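Local coordinates for protein transcriptional regulator, TetR family (Myxococcus xanthus, PDB 5K7F) that probably represses transcription by binding DNA as a TetR-family regulator responsive to isovaleryl coenzyme A, in the control of alternative isovaleryl coenzyme A biosynthesis, at residues I21-A26 with K110-I115; I67-M72 with A128-R133. One frame throughout, in Å; residues are numbered along the deposited sequence. Where two conformers were deposited one is given.

Both contacts are helix pairings, and their centres lie about 13 Å apart. Along the chain the segments alternate: 21-26, 67-72, 110-115, 128-133. Interaction 1 sets helix 18-32 of the DNA-binding region against helix 110-117. Interaction 2 sets helix 60-83 beside helix 125-150, which follows helix 110-117 in sequence. The two contacts touch directly. Tyr70 OH probably forms a hydrogen bond with Glu23 OE2, at 2.8 Å. Leu22 packs on Tyr70, and Val112 packs on Ile67 and Gly71. Helix 60-83 therefore meets helices 18-32, 110-117 and 125-150. As in other TetR regulators, such packing would couple the ligand-binding part to the DNA-binding part.

Interaction 1 of 2, residues I21-A26 with K110-I115; sequences ILETAA and KEVIII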
loop_
_atom_site.group_PDB
_atom_site.type_symbol
_atom_site.label_atom_id
_atom_site.label_comp_id
_atom_site.label_asym_id
_atom_site.label_seq_id
_atom_site.Cartn_x
_atom_site.Cartn_y
_atom_site.Cartn_z
ATOM N N ILE A 21 12.171 15.200 16.859
ATOM C CA ILE A 21 11.950 16.166 15.794
ATOM C C ILE A 21 11.403 15.465 14.560
ATOM O O ILE A 21 10.437 15.916 13.945
ATOM C CB ILE A 21 13.254 16.915 15.466
ATOM C CG1 ILE A 21 13.658 17.831 16.618
ATOM C CG2 ILE A 21 13.119 17.753 14.204
ATOM C CD1 ILE A 21 15.024 18.454 16.394
ATOM N N LEU A 22 12.037 14.347 14.166
ATOM C CA LEU A 22 11.637 13.679 12.922
ATOM C C LEU A 22 10.226 13.109 13.018
ATOM O O LEU A 22 9.469 13.131 12.027
ATOM C CB LEU A 22 12.601 12.550 12.562
ATOM C CG LEU A 22 14.064 12.911 12.371
ATOM C CD1 LEU A 22 14.861 11.724 11.967
ATOM C CD2 LEU A 22 14.230 14.033 11.374
ATOM N N GLU A 23 9.854 12.622 14.207
ATOM C CA GLU A 23 8.525 12.066 14.433
ATOM C C GLU A 23 7.478 13.160 14.409
ATOM O O GLU A 23 6.376 12.966 13.883
ATOM C CB GLU A 23 8.483 11.318 15.781
ATOM C CG GLU A 23 9.320 10.009 15.782
ATOM C CD GLU A 23 9.548 9.422 17.160
ATOM O OE1 GLU A 23 8.821 9.812 18.102
ATOM O OE2 GLU A 23 10.427 8.541 17.286
ATOM N N THR A 24 7.818 14.317 14.978
ATOM C CA THR A 24 6.907 15.455 14.978
ATOM C C THR A 24 6.730 15.972 13.555
ATOM O O THR A 24 5.614 16.205 13.104
ATOM C CB THR A 24 7.424 16.550 15.942
ATOM O OG1 THR A 24 7.410 16.085 17.304
ATOM C CG2 THR A 24 6.579 17.812 15.838
ATOM N N ALA A 25 7.833 16.107 12.819
ATOM C CA ALA A 25 7.766 16.504 11.416
ATOM C C ALA A 25 6.960 15.513 10.584
ATOM O O ALA A 25 6.175 15.914 9.716
ATOM C CB ALA A 25 9.182 16.636 10.874
ATOM N N ALA A 26 7.179 14.210 10.801
ATOM C CA ALA A 26 6.413 13.193 10.080
ATOM C C ALA A 26 4.911 13.345 10.337
ATOM O O ALA A 26 4.103 13.240 9.407
ATOM C CB ALA A 26 6.877 11.790 10.476
ATOM N N LYS A 110 4.329 5.143 13.253
ATOM C CA LYS A 110 3.516 4.873 12.067
ATOM C C LYS A 110 3.690 5.922 10.968
ATOM O O LYS A 110 3.660 5.581 9.787
ATOM C CB LYS A 110 2.041 4.738 12.462
ATOM C CG LYS A 110 1.391 5.948 13.034
ATOM C CD LYS A 110 0.075 5.574 13.724
ATOM C CE LYS A 110 -0.637 6.824 14.249
ATOM N NZ LYS A 110 -1.243 7.608 13.148
ATOM N N GLU A 111 3.855 7.207 11.312
ATOM C CA GLU A 111 3.933 8.209 10.256
ATOM C C GLU A 111 5.308 8.237 9.601
ATOM O O GLU A 111 5.400 8.487 8.399
ATOM C CB GLU A 111 3.592 9.595 10.783
ATOM C CG GLU A 111 2.138 9.720 11.151
ATOM C CD GLU A 111 1.898 9.582 12.632
ATOM O OE1 GLU A 111 2.871 9.387 13.398
ATOM O OE2 GLU A 111 0.724 9.668 13.029
ATOM N N VAL A 112 6.379 8.004 10.375
ATOM C CA VAL A 112 7.712 7.826 9.779
ATOM C C VAL A 112 7.658 6.752 8.694
ATOM O O VAL A 112 8.194 6.923 7.592
ATOM C CB VAL A 112 8.756 7.497 10.872
ATOM C CG1 VAL A 112 10.127 7.109 10.280
ATOM C CG2 VAL A 112 8.957 8.689 11.795
ATOM N N ILE A 113 6.988 5.636 8.970
ATOM C CA ILE A 113 7.001 4.529 8.020
ATOM C C ILE A 113 6.126 4.860 6.806
ATOM O O ILE A 113 6.430 4.478 5.677
ATOM C CB ILE A 113 6.555 3.231 8.721
ATOM C CG1 ILE A 113 7.422 2.923 9.974
ATOM C CG2 ILE A 113 6.483 2.054 7.750
ATOM C CD1 ILE A 113 8.957 2.760 9.710
ATOM N N ILE A 114 5.009 5.556 7.019
ATOM C CA ILE A 114 4.186 5.990 5.902
ATOM C C ILE A 114 5.010 6.838 4.935
ATOM O O ILE A 114 4.931 6.674 3.703
ATOM C CB ILE A 114 2.972 6.762 6.450
ATOM C CG1 ILE A 114 2.055 5.780 7.188
ATOM C CG2 ILE A 114 2.249 7.535 5.357
ATOM C CD1 ILE A 114 0.950 6.475 7.948
ATOM N N ILE A 115 5.800 7.770 5.476
ATOM C CA ILE A 115 6.548 8.662 4.603
ATOM C C ILE A 115 7.614 7.892 3.841
ATOM O O ILE A 115 7.876 8.167 2.658
ATOM C CB ILE A 115 7.128 9.826 5.416
ATOM C CG1 ILE A 115 6.002 10.785 5.787
ATOM C CG2 ILE A 115 8.229 10.541 4.647
ATOM C CD1 ILE A 115 6.375 11.708 6.909
#
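Ala26 packs against three residues of helix 110-117: Glu111, Val112 and Ile115. The contact is mainly apolar. The methyl CD1 of Ile115 reaches both Ala26 CA, at 3.5 Å, and Ala26 CB, at 3.6 Å. Its CG1 branch stands anti to the carbonyl carbon (chi1 -74°). The extended second torsion (162°) then carries CD1 out to the alanine. Val112 presents its CG2 branch, which lies 4.0 Å from Ala26 CB. The same branch comes within 4.2 Å of Glu23 CG. Glu111 meets Ala26 through the base of its side chain, with CB 3.9 Å from Ala26 O.

No hydrogen bond joins the two segments. The Glu111 carboxylate pairs with Lys110 of its own helix. Lys110 NZ forms a salt bridge with Glu111 OE2, at 2.9 Å, and meets this oxygen from above the carboxylate plane. The Glu23 carboxylate is taken up by Tyr70.

The axes of the two short segments approach to 8.6 Å and cross at 69°. The small Ala26 lets its backbone come near the other helix, with its CA 5.5 Å from that of Val112. Leu64 of helix 60-83 also touches Ile115. This is a steep, mostly buried helix crossing. It joins the first helix of the TetR-type DNA-binding region to a short helix of the C-terminal region, which in TetR regulators binds the ligand.

Interaction 2 of 2, residues I67-M72 with A128-R133; sequences IMNYGM and AFIDAR
Arg133 lies alongside Met72 and reaches across to Asn69. Its chain starts with CG anti to the carbonyl carbon and bends at the third torsion (71°). This turns the guanidinium against helix 60-83. Met72 CB sits over one face of the group, above its centre, 3.5 Å from Arg133 CZ. The two side chains run past each other in opposite directions. Met72 is folded at its second and third torsions, which brings its CE to 3.6 Å from Arg133 O. The stronger partner of Arg133 is Asp73, which forms a salt bridge with NH2.

Asn69 was modelled in two conformers. The amide contacts that follow belong to one of them and are therefore doubtful. In this copy Arg133 NH1 gives a weak hydrogen bond to Asn69 OD1, long at 3.4 Å but fairly straight at 163°. The amide and guanidinium planes are tilted against each other. Asn69 OD1 also lies at the edge of the Phe129 ring, in its plane, 3.3 Å from CE1. The amide stands almost perpendicular to that ring.

On its CG2 branch, Ile130 meets Met68 CE at 3.8 Å, and these two side chains cross at about a right angle.

The helix segments run nearly parallel, 13° apart. This is side-by-side packing of helix 60-83 beside helix 125-150 of the TetR-type C-terminal domain, within the all-helical TetR fold.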
loop_
_atom_site.group_PDB
_atom_site.type_symbol
_atom_site.label_atom_id
_atom_site.label_comp_id
_atom_site.label_asym_id
_atom_site.label_seq_id
_atom_site.Cartn_x
_atom_site.Cartn_y
_atom_site.Cartn_z
ATOM N N ILE A 67 14.018 11.681 7.607
ATOM C CA ILE A 67 12.892 10.869 8.064
ATOM C C ILE A 67 12.969 9.497 7.416
ATOM O O ILE A 67 12.799 8.474 8.102
ATOM C CB ILE A 67 11.538 11.560 7.805
ATOM C CG1 ILE A 67 11.386 12.820 8.662
ATOM C CG2 ILE A 67 10.350 10.611 8.123
ATOM C CD1 ILE A 67 10.241 13.711 8.227
ATOM N N MET A 68 13.240 9.445 6.088
ATOM C CA MET A 68 13.305 8.157 5.411
ATOM C C MET A 68 14.454 7.290 5.946
ATOM O O MET A 68 14.295 6.081 6.141
ATOM C CB MET A 68 13.352 8.389 3.889
ATOM C CG MET A 68 12.077 9.057 3.385
ATOM S SD MET A 68 12.044 9.272 1.581
ATOM C CE MET A 68 11.815 7.569 1.128
ATOM N N ASN A 69 15.612 7.872 6.227
ATOM C CA ASN A 69 16.690 7.106 6.843
ATOM C C ASN A 69 16.316 6.635 8.244
ATOM O O ASN A 69 16.702 5.536 8.665
ATOM C CB ASN A 69 17.954 7.948 6.901
ATOM C CG ASN A 69 18.807 7.786 5.674
ATOM O OD1 ASN A 69 18.852 6.715 5.046
ATOM N ND2 ASN A 69 19.532 8.825 5.354
ATOM N N TYR A 70 15.570 7.458 8.977
ATOM C CA TYR A 70 15.116 7.044 10.300
ATOM C C TYR A 70 14.177 5.856 10.168
ATOM O O TYR A 70 14.272 4.889 10.935
ATOM C CB TYR A 70 14.427 8.209 11.006
ATOM C CG TYR A 70 13.895 7.893 12.419
ATOM C CD1 TYR A 70 14.558 7.033 13.266
ATOM C CD2 TYR A 70 12.709 8.454 12.877
ATOM C CE1 TYR A 70 14.069 6.733 14.520
ATOM C CE2 TYR A 70 12.224 8.146 14.145
ATOM C CZ TYR A 70 12.896 7.298 14.941
ATOM O OH TYR A 70 12.424 6.979 16.204
ATOM N N GLY A 71 13.320 5.875 9.134
ATOM C CA GLY A 71 12.416 4.757 8.928
ATOM C C GLY A 71 13.169 3.467 8.665
ATOM O O GLY A 71 12.775 2.383 9.115
ATOM N N MET A 72 14.246 3.544 7.900
ATOM C CA MET A 72 15.000 2.304 7.684
ATOM C C MET A 72 15.760 1.873 8.932
ATOM O O MET A 72 15.973 0.672 9.140
ATOM C CB MET A 72 15.960 2.466 6.524
ATOM C CG MET A 72 15.273 2.532 5.127
ATOM S SD MET A 72 13.897 1.375 4.870
ATOM C CE MET A 72 14.709 -0.216 5.057
ATOM N N ALA A 128 18.575 6.832 -4.468
ATOM C CA ALA A 128 19.241 5.540 -4.589
ATOM C C ALA A 128 19.779 5.048 -3.243
ATOM O O ALA A 128 19.830 3.837 -3.005
ATOM C CB ALA A 128 20.364 5.625 -5.627
ATOM N N PHE A 129 20.182 5.953 -2.352
ATOM C CA PHE A 129 20.690 5.521 -1.056
ATOM C C PHE A 129 19.573 4.877 -0.232
ATOM O O PHE A 129 19.759 3.796 0.335
ATOM C CB PHE A 129 21.317 6.706 -0.324
ATOM C CG PHE A 129 21.889 6.362 1.033
ATOM C CD1 PHE A 129 21.103 6.430 2.157
ATOM C CD2 PHE A 129 23.211 5.982 1.176
ATOM C CE1 PHE A 129 21.608 6.119 3.400
ATOM C CE2 PHE A 129 23.727 5.667 2.422
ATOM C CZ PHE A 129 22.919 5.741 3.536
ATOM N N ILE A 130 18.385 5.490 -0.223
ATOM C CA ILE A 130 17.232 4.887 0.451
ATOM C C ILE A 130 16.788 3.627 -0.279
ATOM O O ILE A 130 16.426 2.632 0.351
ATOM C CB ILE A 130 16.065 5.884 0.549
ATOM C CG1 ILE A 130 16.450 7.124 1.358
ATOM C CG2 ILE A 130 14.830 5.191 1.132
ATOM C CD1 ILE A 130 16.732 6.878 2.848
ATOM N N ASP A 131 16.773 3.658 -1.621
ATOM C CA ASP A 131 16.358 2.475 -2.373
ATOM C C ASP A 131 17.246 1.288 -2.038
ATOM O O ASP A 131 16.762 0.157 -1.923
ATOM C CB ASP A 131 16.402 2.743 -3.881
ATOM C CG ASP A 131 15.180 3.510 -4.394
ATOM O OD1 ASP A 131 14.250 3.784 -3.603
ATOM O OD2 ASP A 131 15.141 3.821 -5.611
ATOM N N ALA A 132 18.544 1.520 -1.883
ATOM C CA ALA A 132 19.455 0.431 -1.537
ATOM C C ALA A 132 19.158 -0.112 -0.146
ATOM O O ALA A 132 19.211 -1.323 0.081
ATOM C CB ALA A 132 20.906 0.895 -1.619
ATOM N N ARG A 133 18.800 0.762 0.787
ATOM C CA ARG A 133 18.442 0.275 2.107
ATOM C C ARG A 133 17.153 -0.532 2.048
ATOM O O ARG A 133 17.048 -1.609 2.653
ATOM C CB ARG A 133 18.315 1.449 3.070
ATOM C CG ARG A 133 19.634 2.208 3.311
ATOM C CD ARG A 133 19.554 3.130 4.525
ATOM N NE ARG A 133 19.532 2.349 5.760
ATOM C CZ ARG A 133 19.372 2.842 6.987
ATOM N NH1 ARG A 133 19.213 4.142 7.197
ATOM N NH2 ARG A 133 19.344 2.026 8.017
#